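Local structure of extracellular ligand-binding receptor (Rhodopseudomonas palustris, 3SG0) at residues L229-L234 with I243-G248; A289-A294 with H310-M315. The protein probably serves as the periplasmic solute-binding receptor of an ABC-type uptake system, capturing small aromatic acids such as benzoylformate in its pocket. One frame throughout, in Å; residues are numbered along the deposited sequence. Where two conformers were deposited one is given.

Contact 1: residues L229-L234 with I243-G248. With 173 (benzoyl-formic acid), chain B.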
ATOM      1  N   LEU A 229      -3.543  14.088  11.963  1.00 10.19           N
ATOM      2  CA  LEU A 229      -3.972  15.480  12.067  1.00 10.38           C
ATOM      3  C   LEU A 229      -5.484  15.699  11.911  1.00 10.06           C
ATOM      4  O   LEU A 229      -6.116  16.288  12.785  1.00 10.73           O
ATOM      5  CB  LEU A 229      -3.188  16.340  11.075  1.00 12.09           C
ATOM      6  CG  LEU A 229      -3.607  17.801  10.935  1.00 14.09           C
ATOM      7  CD1 LEU A 229      -3.469  18.531  12.261  1.00 20.49           C
ATOM      8  CD2 LEU A 229      -2.791  18.488   9.852  1.00 14.22           C
ATOM      9  N   PRO A 230      -6.084  15.242  10.804  1.00 10.01           N
ATOM     10  CA  PRO A 230      -7.529  15.491  10.686  1.00 11.36           C
ATOM     11  C   PRO A 230      -8.363  14.804  11.765  1.00 10.21           C
ATOM     12  O   PRO A 230      -9.386  15.349  12.174  1.00 11.59           O
ATOM     13  CB  PRO A 230      -7.880  14.947   9.293  1.00 11.76           C
ATOM     14  CG  PRO A 230      -6.727  14.038   8.932  1.00 11.85           C
ATOM     15  CD  PRO A 230      -5.521  14.636   9.584  1.00 10.37           C
ATOM     16  N   GLN A 231      -7.946  13.624  12.218  1.00 10.56           N
ATOM     17  CA  GLN A 231      -8.710  12.925  13.241  1.00 11.25           C
ATOM     18  C   GLN A 231      -8.619  13.654  14.587  1.00 11.11           C
ATOM     19  O   GLN A 231      -9.632  13.858  15.255  1.00 12.05           O
ATOM     20  CB  GLN A 231      -8.270  11.460  13.356  1.00 11.21           C
ATOM     21  CG  GLN A 231      -9.068  10.692  14.396  1.00 12.03           C
ATOM     22  CD  GLN A 231      -9.361   9.260  14.003  1.00 11.29           C
ATOM     23  OE1 GLN A 231      -8.866   8.750  12.997  1.00 12.26           O
ATOM     24  NE2 GLN A 231     -10.194   8.606  14.801  1.00 12.39           N
ATOM     25  N   LYS A 232      -7.415  14.054  14.975  1.00 11.36           N
ATOM     26  CA  LYS A 232      -7.250  14.850  16.187  1.00 13.13           C
ATOM     27  C   LYS A 232      -7.995  16.177  16.098  1.00 12.29           C
ATOM     28  O   LYS A 232      -8.600  16.619  17.074  1.00 13.92           O
ATOM     29  CB  LYS A 232      -5.770  15.100  16.486  1.00 14.03           C
ATOM     30  CG  LYS A 232      -5.033  13.892  17.030  1.00 17.73           C
ATOM     31  CD  LYS A 232      -3.624  14.256  17.486  1.00 23.12           C
ATOM     32  CE  LYS A 232      -3.590  14.655  18.950  1.00 35.12           C
ATOM     33  NZ  LYS A 232      -3.821  13.483  19.842  1.00 35.00           N
ATOM     34  N   ALA A 233      -7.950  16.823  14.941  1.00 12.00           N
ATOM     35  CA  ALA A 233      -8.618  18.111  14.788  1.00 12.86           C
ATOM     36  C   ALA A 233     -10.127  17.967  14.941  1.00 13.04           C
ATOM     37  O   ALA A 233     -10.773  18.787  15.596  1.00 14.42           O
ATOM     38  CB  ALA A 233      -8.262  18.740  13.447  1.00 13.24           C
ATOM     39  N   LEU A 234     -10.694  16.917  14.357  1.00 12.70           N
ATOM     40  CA  LEU A 234     -12.117  16.657  14.520  1.00 12.91           C
ATOM     41  C   LEU A 234     -12.468  16.452  15.991  1.00 13.25           C
ATOM     42  O   LEU A 234     -13.432  17.040  16.497  1.00 14.92           O
ATOM     43  CB  LEU A 234     -12.531  15.438  13.697  1.00 13.53           C
ATOM     44  CG  LEU A 234     -12.700  15.694  12.199  1.00 13.26           C
ATOM     45  CD1 LEU A 234     -12.579  14.407  11.412  1.00 14.81           C
ATOM     46  CD2 LEU A 234     -14.038  16.376  11.926  1.00 15.15           C
ATOM     47  N   ILE A 243     -15.399   7.851  13.185  1.00 12.95           N
ATOM     48  CA  ILE A 243     -14.426   8.266  12.186  1.00 11.73           C
ATOM     49  C   ILE A 243     -13.843   7.028  11.516  1.00 13.20           C
ATOM     50  O   ILE A 243     -13.464   6.054  12.178  1.00 13.73           O
ATOM     51  CB  ILE A 243     -13.323   9.138  12.809  1.00 11.56           C
ATOM     52  CG1 ILE A 243     -13.918  10.451  13.331  1.00 13.34           C
ATOM     53  CG2 ILE A 243     -12.233   9.421  11.785  1.00 12.57           C
ATOM     54  CD1 ILE A 243     -12.925  11.313  14.091  1.00 13.69           C
ATOM     55  N   TYR A 244     -13.819   7.067  10.192  1.00 10.92           N
ATOM     56  CA  TYR A 244     -13.302   5.977   9.378  1.00 11.04           C
ATOM     57  C   TYR A 244     -12.042   6.442   8.673  1.00  9.92           C
ATOM     58  O   TYR A 244     -11.947   7.601   8.261  1.00 10.98           O
ATOM     59  CB  TYR A 244     -14.366   5.548   8.372  1.00 11.57           C
ATOM     60  CG  TYR A 244     -15.579   5.043   9.094  1.00 13.14           C
ATOM     61  CD1 TYR A 244     -15.589   3.772   9.640  1.00 13.17           C
ATOM     62  CD2 TYR A 244     -16.685   5.856   9.301  1.00 12.97           C
ATOM     63  CE1 TYR A 244     -16.680   3.304  10.339  1.00 13.97           C
ATOM     64  CE2 TYR A 244     -17.787   5.392   9.999  1.00 13.80           C
ATOM     65  CZ  TYR A 244     -17.771   4.123  10.519  1.00 14.01           C
ATOM     66  OH  TYR A 244     -18.860   3.659  11.219  1.00 16.86           O
ATOM     67  N   GLN A 245     -11.062   5.549   8.569  1.00  9.33           N
ATOM     68  CA  GLN A 245      -9.823   5.849   7.871  1.00  9.15           C
ATOM     69  C   GLN A 245      -9.622   4.788   6.792  1.00  8.79           C
ATOM     70  O   GLN A 245     -10.583   4.128   6.381  1.00  9.79           O
ATOM     71  CB  GLN A 245      -8.647   5.930   8.854  1.00 10.07           C
ATOM     72  CG  GLN A 245      -8.726   7.121   9.816  1.00 10.64           C
ATOM     73  CD  GLN A 245      -7.710   8.222   9.517  1.00  9.26           C
ATOM     74  OE1 GLN A 245      -7.148   8.305   8.425  1.00  9.54           O
ATOM     75  NE2 GLN A 245      -7.462   9.073  10.505  1.00 10.25           N
ATOM     76  N   THR A 246      -8.385   4.655   6.327  1.00  8.64           N
ATOM     77  CA  THR A 246      -8.010   3.722   5.269  1.00  8.73           C
ATOM     78  C   THR A 246      -6.796   2.921   5.712  1.00  7.75           C
ATOM     79  O   THR A 246      -6.175   3.221   6.734  1.00  8.65           O
ATOM     80  CB  THR A 246      -7.607   4.445   3.975  1.00  8.23           C
ATOM     81  OG1 THR A 246      -6.371   5.145   4.187  1.00  8.37           O
ATOM     82  CG2 THR A 246      -8.693   5.403   3.507  1.00  9.72           C
ATOM     83  N   HIS A 247      -6.423   1.923   4.913  1.00  7.54           N
ATOM     84  CA  HIS A 247      -5.255   1.109   5.223  1.00  7.94           C
ATOM     85  C   HIS A 247      -3.933   1.878   5.187  1.00  7.83           C
ATOM     86  O   HIS A 247      -2.893   1.326   5.540  1.00  8.69           O
ATOM     87  CB  HIS A 247      -5.196  -0.154   4.356  1.00  8.52           C
ATOM     88  CG  HIS A 247      -5.140   0.100   2.879  1.00  7.91           C
ATOM     89  ND1 HIS A 247      -5.035  -0.936   1.974  1.00  8.78           N
ATOM     90  CD2 HIS A 247      -5.180   1.240   2.144  1.00  8.21           C
ATOM     91  CE1 HIS A 247      -5.014  -0.447   0.748  1.00  8.24           C
ATOM     92  NE2 HIS A 247      -5.102   0.871   0.820  1.00  8.28           N
ATOM     93  N   GLY A 248      -3.965   3.145   4.773  1.00  8.00           N
ATOM     94  CA  GLY A 248      -2.807   4.013   4.923  1.00  8.59           C
ATOM     95  C   GLY A 248      -2.434   4.257   6.379  1.00  7.82           C
ATOM     96  O   GLY A 248      -1.321   4.723   6.647  1.00  8.68           O
TER
HETATM   97  O1B 173 B 384      -0.652   4.867  -2.225  1.00  9.35           O
HETATM   98  C1  173 B 384      -0.419   5.752  -1.445  1.00 11.26           C
HETATM   99  O1A 173 B 384      -0.199   7.069  -1.831  1.00 10.35           O
HETATM  100  C2  173 B 384      -0.584   5.527   0.034  1.00 11.86           C
HETATM  101  O2  173 B 384      -0.617   6.453   0.787  1.00 15.69           O
HETATM  102  C1G 173 B 384      -0.639   4.108   0.507  1.00 11.71           C
HETATM  103  C2D 173 B 384       0.366   3.102  -0.044  1.00 10.89           C
HETATM  104  C2E 173 B 384       0.309   1.657   0.403  1.00  9.81           C
HETATM  105  C3  173 B 384      -0.772   1.226   1.393  1.00 11.76           C
HETATM  106  C1E 173 B 384      -1.777   2.263   1.929  1.00 11.97           C
HETATM  107  C1D 173 B 384      -1.718   3.714   1.498  1.00 13.63           C
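The edge of the four-stranded parallel sheet ends in the beta-alpha-beta unit of strand 217-221, helix 228-236 and strand 242-244, and here Gln231 of the helix meets Ile243 and Gln245. The polar link is a bond between two amides. Gln245 NE2 donates to Gln231 OE1 at 2.9 Å, almost straight at the hydrogen (178°) and lying in the carbonyl plane of Gln231, with the two amide planes only 21° apart. Gln245 NE2 also donates to the backbone O of Ala227, so the nitrogen is gripped twice and the amide is unlikely to flip. Gln231 carries its CG anti to the backbone N (chi1 -179°) and bends at chi2, which lays its amide across Ile243. The CG2 methyl of Ile243 sits over the flat of that amide, 3.6 Å from Gln231 CD. The other branch of Ile243 ends in CD1, which lies 3.9 Å from Gln231 CG and meets Leu234 CD1 at 4.1 Å. One face of the buried Gln231 amide is thus packed against a methyl group, while its oxygen is taken by Gln245.

Further along, the chain enters the ligand pocket. Thr246 OG1 accepts from Gly248 N at 3.2 Å, an ST turn. His247 presents one ring face to benzoyl-formic acid, its CD2 3.6 Å from ligand C1E, while Glu270 and Asp143 hold its two ring nitrogens. Gly248 CA comes within 3.6 Å of ligand C1D, leaving little room for a side chain there. Ile243 and Gln245 also lean on Ile220 of strand 217-221, whereas Tyr244 points away from helix 228-236 and packs against helix 143-156.

Contact 2: residues A289-A294 with H310-M315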
ATOM      1  N   ALA A 289       4.407 -14.643   9.849  1.00 12.24           N
ATOM      2  CA  ALA A 289       5.513 -15.075  10.695  1.00 13.39           C
ATOM      3  C   ALA A 289       6.818 -15.130   9.910  1.00 13.80           C
ATOM      4  O   ALA A 289       7.868 -14.779  10.440  1.00 14.99           O
ATOM      5  CB  ALA A 289       5.203 -16.420  11.338  1.00 15.20           C
ATOM      6  N   ARG A 290       6.770 -15.570   8.660  1.00 13.86           N
ATOM      7  CA  ARG A 290       7.973 -15.625   7.829  0.58 16.18           C
ATOM      8  C   ARG A 290       8.599 -14.240   7.699  1.00 14.71           C
ATOM      9  O   ARG A 290       9.815 -14.071   7.830  1.00 14.79           O
ATOM     10  CB  ARG A 290       7.656 -16.178   6.438  0.58 18.39           C
ATOM     11  CG  ARG A 290       7.374 -17.667   6.397  0.58 24.76           C
ATOM     12  CD  ARG A 290       7.328 -18.171   4.961  0.58 30.40           C
ATOM     13  NE  ARG A 290       8.575 -17.906   4.248  0.58 33.61           N
ATOM     14  CZ  ARG A 290       8.714 -16.998   3.287  0.58 32.47           C
ATOM     15  NH1 ARG A 290       7.678 -16.264   2.908  0.58 29.60           N
ATOM     16  NH2 ARG A 290       9.890 -16.830   2.698  0.58 34.48           N
ATOM     17  N   PHE A 291       7.764 -13.241   7.430  1.00 11.93           N
ATOM     18  CA  PHE A 291       8.228 -11.866   7.315  1.00 11.86           C
ATOM     19  C   PHE A 291       8.733 -11.331   8.645  1.00 11.90           C
ATOM     20  O   PHE A 291       9.840 -10.793   8.729  1.00 11.89           O
ATOM     21  CB  PHE A 291       7.094 -10.985   6.795  1.00 10.97           C
ATOM     22  CG  PHE A 291       7.326  -9.508   6.973  1.00 10.29           C
ATOM     23  CD1 PHE A 291       8.384  -8.867   6.348  1.00  9.79           C
ATOM     24  CD2 PHE A 291       6.457  -8.751   7.746  1.00 11.28           C
ATOM     25  CE1 PHE A 291       8.572  -7.502   6.499  1.00 10.55           C
ATOM     26  CE2 PHE A 291       6.634  -7.395   7.892  1.00 11.22           C
ATOM     27  CZ  PHE A 291       7.695  -6.764   7.271  1.00 10.61           C
ATOM     28  N   VAL A 292       7.928 -11.477   9.690  1.00 11.36           N
ATOM     29  CA  VAL A 292       8.287 -10.929  10.994  1.00 12.49           C
ATOM     30  C   VAL A 292       9.593 -11.537  11.508  1.00 13.04           C
ATOM     31  O   VAL A 292      10.466 -10.823  12.012  1.00 14.36           O
ATOM     32  CB  VAL A 292       7.147 -11.123  12.024  1.00 12.49           C
ATOM     33  CG1 VAL A 292       7.631 -10.827  13.441  1.00 15.65           C
ATOM     34  CG2 VAL A 292       5.944 -10.251  11.655  1.00 14.48           C
ATOM     35  N   ASP A 293       9.738 -12.846  11.366  1.00 13.27           N
ATOM     36  CA  ASP A 293      10.943 -13.506  11.844  1.00 15.09           C
ATOM     37  C   ASP A 293      12.172 -12.996  11.103  1.00 15.69           C
ATOM     38  O   ASP A 293      13.206 -12.715  11.713  1.00 15.66           O
ATOM     39  CB  ASP A 293      10.828 -15.026  11.694  1.00 17.48           C
ATOM     40  CG  ASP A 293       9.774 -15.631  12.607  1.00 20.91           C
ATOM     41  OD1 ASP A 293       9.286 -14.926  13.513  1.00 21.55           O
ATOM     42  OD2 ASP A 293       9.442 -16.822  12.420  1.00 23.88           O
ATOM     43  N   ALA A 294      12.066 -12.877   9.787  1.00 14.43           N
ATOM     44  CA  ALA A 294      13.195 -12.406   8.997  1.00 14.86           C
ATOM     45  C   ALA A 294      13.509 -10.950   9.313  1.00 13.66           C
ATOM     46  O   ALA A 294      14.672 -10.568   9.441  1.00 14.02           O
ATOM     47  CB  ALA A 294      12.922 -12.588   7.518  1.00 14.96           C
ATOM     48  N   HIS A 310       4.932  -4.727   2.226  1.00  7.61           N
ATOM     49  CA  HIS A 310       4.670  -4.442   0.815  1.00  7.95           C
ATOM     50  C   HIS A 310       5.920  -4.701  -0.009  1.00  8.23           C
ATOM     51  O   HIS A 310       5.829  -5.126  -1.166  1.00  9.73           O
ATOM     52  CB  HIS A 310       4.098  -3.031   0.666  1.00  8.09           C
ATOM     53  CG  HIS A 310       2.826  -2.893   1.423  1.00  7.87           C
ATOM     54  ND1 HIS A 310       2.324  -1.723   1.961  1.00  9.98           N
ATOM     55  CD2 HIS A 310       1.967  -3.874   1.773  1.00  6.51           C
ATOM     56  CE1 HIS A 310       1.195  -2.000   2.598  1.00  6.16           C
ATOM     57  NE2 HIS A 310       0.957  -3.294   2.490  1.00 10.80           N
ATOM     58  N   LEU A 311       7.090  -4.487   0.585  1.00  7.72           N
ATOM     59  CA  LEU A 311       8.338  -4.881  -0.062  1.00  7.51           C
ATOM     60  C   LEU A 311       8.484  -6.405  -0.011  1.00  8.10           C
ATOM     61  O   LEU A 311       8.777  -7.054  -1.018  1.00  8.17           O
ATOM     62  CB  LEU A 311       9.529  -4.191   0.601  1.00  8.42           C
ATOM     63  CG  LEU A 311      10.907  -4.601   0.078  1.00  8.30           C
ATOM     64  CD1 LEU A 311      11.008  -4.487  -1.436  1.00  9.82           C
ATOM     65  CD2 LEU A 311      11.978  -3.769   0.761  1.00 10.01           C
ATOM     66  N   TRP A 312       8.255  -6.982   1.164  1.00  8.01           N
ATOM     67  CA  TRP A 312       8.387  -8.423   1.340  1.00  8.06           C
ATOM     68  C   TRP A 312       7.519  -9.212   0.347  1.00  7.45           C
ATOM     69  O   TRP A 312       8.014 -10.109  -0.345  1.00  8.42           O
ATOM     70  CB  TRP A 312       8.027  -8.800   2.775  1.00  8.74           C
ATOM     71  CG  TRP A 312       8.196 -10.251   3.087  1.00  8.52           C
ATOM     72  CD1 TRP A 312       7.239 -11.211   3.033  1.00  9.46           C
ATOM     73  CD2 TRP A 312       9.401 -10.906   3.497  1.00  9.27           C
ATOM     74  NE1 TRP A 312       7.766 -12.429   3.386  1.00 10.76           N
ATOM     75  CE2 TRP A 312       9.094 -12.268   3.683  1.00 10.22           C
ATOM     76  CE3 TRP A 312      10.707 -10.469   3.742  1.00 11.27           C
ATOM     77  CZ2 TRP A 312      10.047 -13.203   4.088  1.00 13.14           C
ATOM     78  CZ3 TRP A 312      11.650 -11.401   4.148  1.00 12.94           C
ATOM     79  CH2 TRP A 312      11.314 -12.749   4.315  1.00 15.10           C
ATOM     80  N   ASP A 313       6.227  -8.893   0.294  1.00  7.94           N
ATOM     81  CA  ASP A 313       5.305  -9.609  -0.584  1.00  7.57           C
ATOM     82  C   ASP A 313       5.690  -9.403  -2.058  1.00  7.27           C
ATOM     83  O   ASP A 313       5.531 -10.308  -2.876  1.00  8.09           O
ATOM     84  CB  ASP A 313       3.858  -9.131  -0.391  1.00  8.00           C
ATOM     85  CG  ASP A 313       3.152  -9.722   0.836  1.00  8.48           C
ATOM     86  OD1 ASP A 313       3.671 -10.660   1.499  1.00  8.86           O
ATOM     87  OD2 ASP A 313       2.025  -9.223   1.104  1.00  9.07           O
ATOM     88  N   SER A 314       6.158  -8.206  -2.413  1.00  6.99           N
ATOM     89  CA  SER A 314       6.624  -7.988  -3.783  1.00  7.76           C
ATOM     90  C   SER A 314       7.749  -8.961  -4.111  1.00  7.66           C
ATOM     91  O   SER A 314       7.792  -9.542  -5.201  1.00  8.16           O
ATOM     92  CB  SER A 314       7.118  -6.553  -3.982  1.00  8.34           C
ATOM     93  OG  SER A 314       6.066  -5.610  -3.869  1.00  7.96           O
HETATM   94  N   MSE A 315       8.682  -9.113  -3.175  1.00  7.90           N
HETATM   95  CA  MSE A 315       9.780 -10.052  -3.373  1.00  7.64           C
HETATM   96  C   MSE A 315       9.336 -11.504  -3.355  1.00  7.89           C
HETATM   97  O   MSE A 315       9.987 -12.339  -3.977  1.00  9.14           O
HETATM   98  CB  MSE A 315      10.914  -9.797  -2.381  1.00  9.64           C
HETATM   99  CG  MSE A 315      11.808  -8.646  -2.823  1.00 10.92           C
HETATM  100 SE   MSE A 315      12.618  -8.861  -4.621  0.65 11.53          SE
HETATM  101  CE  MSE A 315      13.475 -10.585  -4.406  1.00 15.30           C
TER
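Trp312 reaches from helix 306-328 into the side of helix 283-298, where Phe291, Arg290 and Ala294 receive it. The short helical segments cross at 116°, their axes 10.8 Å apart, and the indole lies between them. Its CG stands anti to the backbone N (chi1 -177°), which sends the ring outward to the other helix. At the root, Trp312 CB lies 3.6 Å from Phe291 CD1, and Trp312 CG approaches the same carbon to 3.5 Å. Over the five-membered ring comes Phe291 CB, 3.7 Å from the centroid and only 7° off the normal, a CH-pi contact that brings it close to CD1 and NE1. The phenyl ring is set obliquely to the indole, with Trp312 CE3 at its edge and in its plane. Further out, Trp312 CZ2 comes within 3.8 Å of the backbone O of Arg290, and at the tip Trp312 CH2 meets Ala294 CB at 3.6 Å, with CZ3 beside it. The guanidinium of Arg290 turns one face to CZ2, although this side chain has two conformers and the approach is therefore provisional. With an alanine in place of Trp312, the CH-pi contact would be lost and a gap would probably open beside Phe291 CB and Ala294 CB, letting the two helices shift against each other.

Arg290, Thr316 and Glu319 belong to a site seen with 3-hydroxypyruvate in a crystal structure of this protein, though none is bound to this chain. Phe291 also rests on Thr50 of helix 41-50 and on Pro304, while Leu311 and the selenomethionine Met315 join helix 306-328 to strands 28-34 and 92-94 of the mixed sheet.

Overall arrangement
Contact 1 closes before contact 2 opens along the chain, and both belong to the periplasmic binding protein fold. Their centres are 27 Å apart and their nearest atoms about 6 Å apart, without touching. They belong to different sheets: contact 1 joins a helix to the outer strand of the four-stranded parallel sheet, while in contact 2 helix 306-328 packs against the mixed sheet and holds helix 283-298. Benzoyl-formic acid lies between, touched by His247 and Gly248 of 243-248 and by His310 of helix 306-328. Each contact thus leads into the shared pocket from its own lobe, consistent with the two-lobed ligand capture of this family.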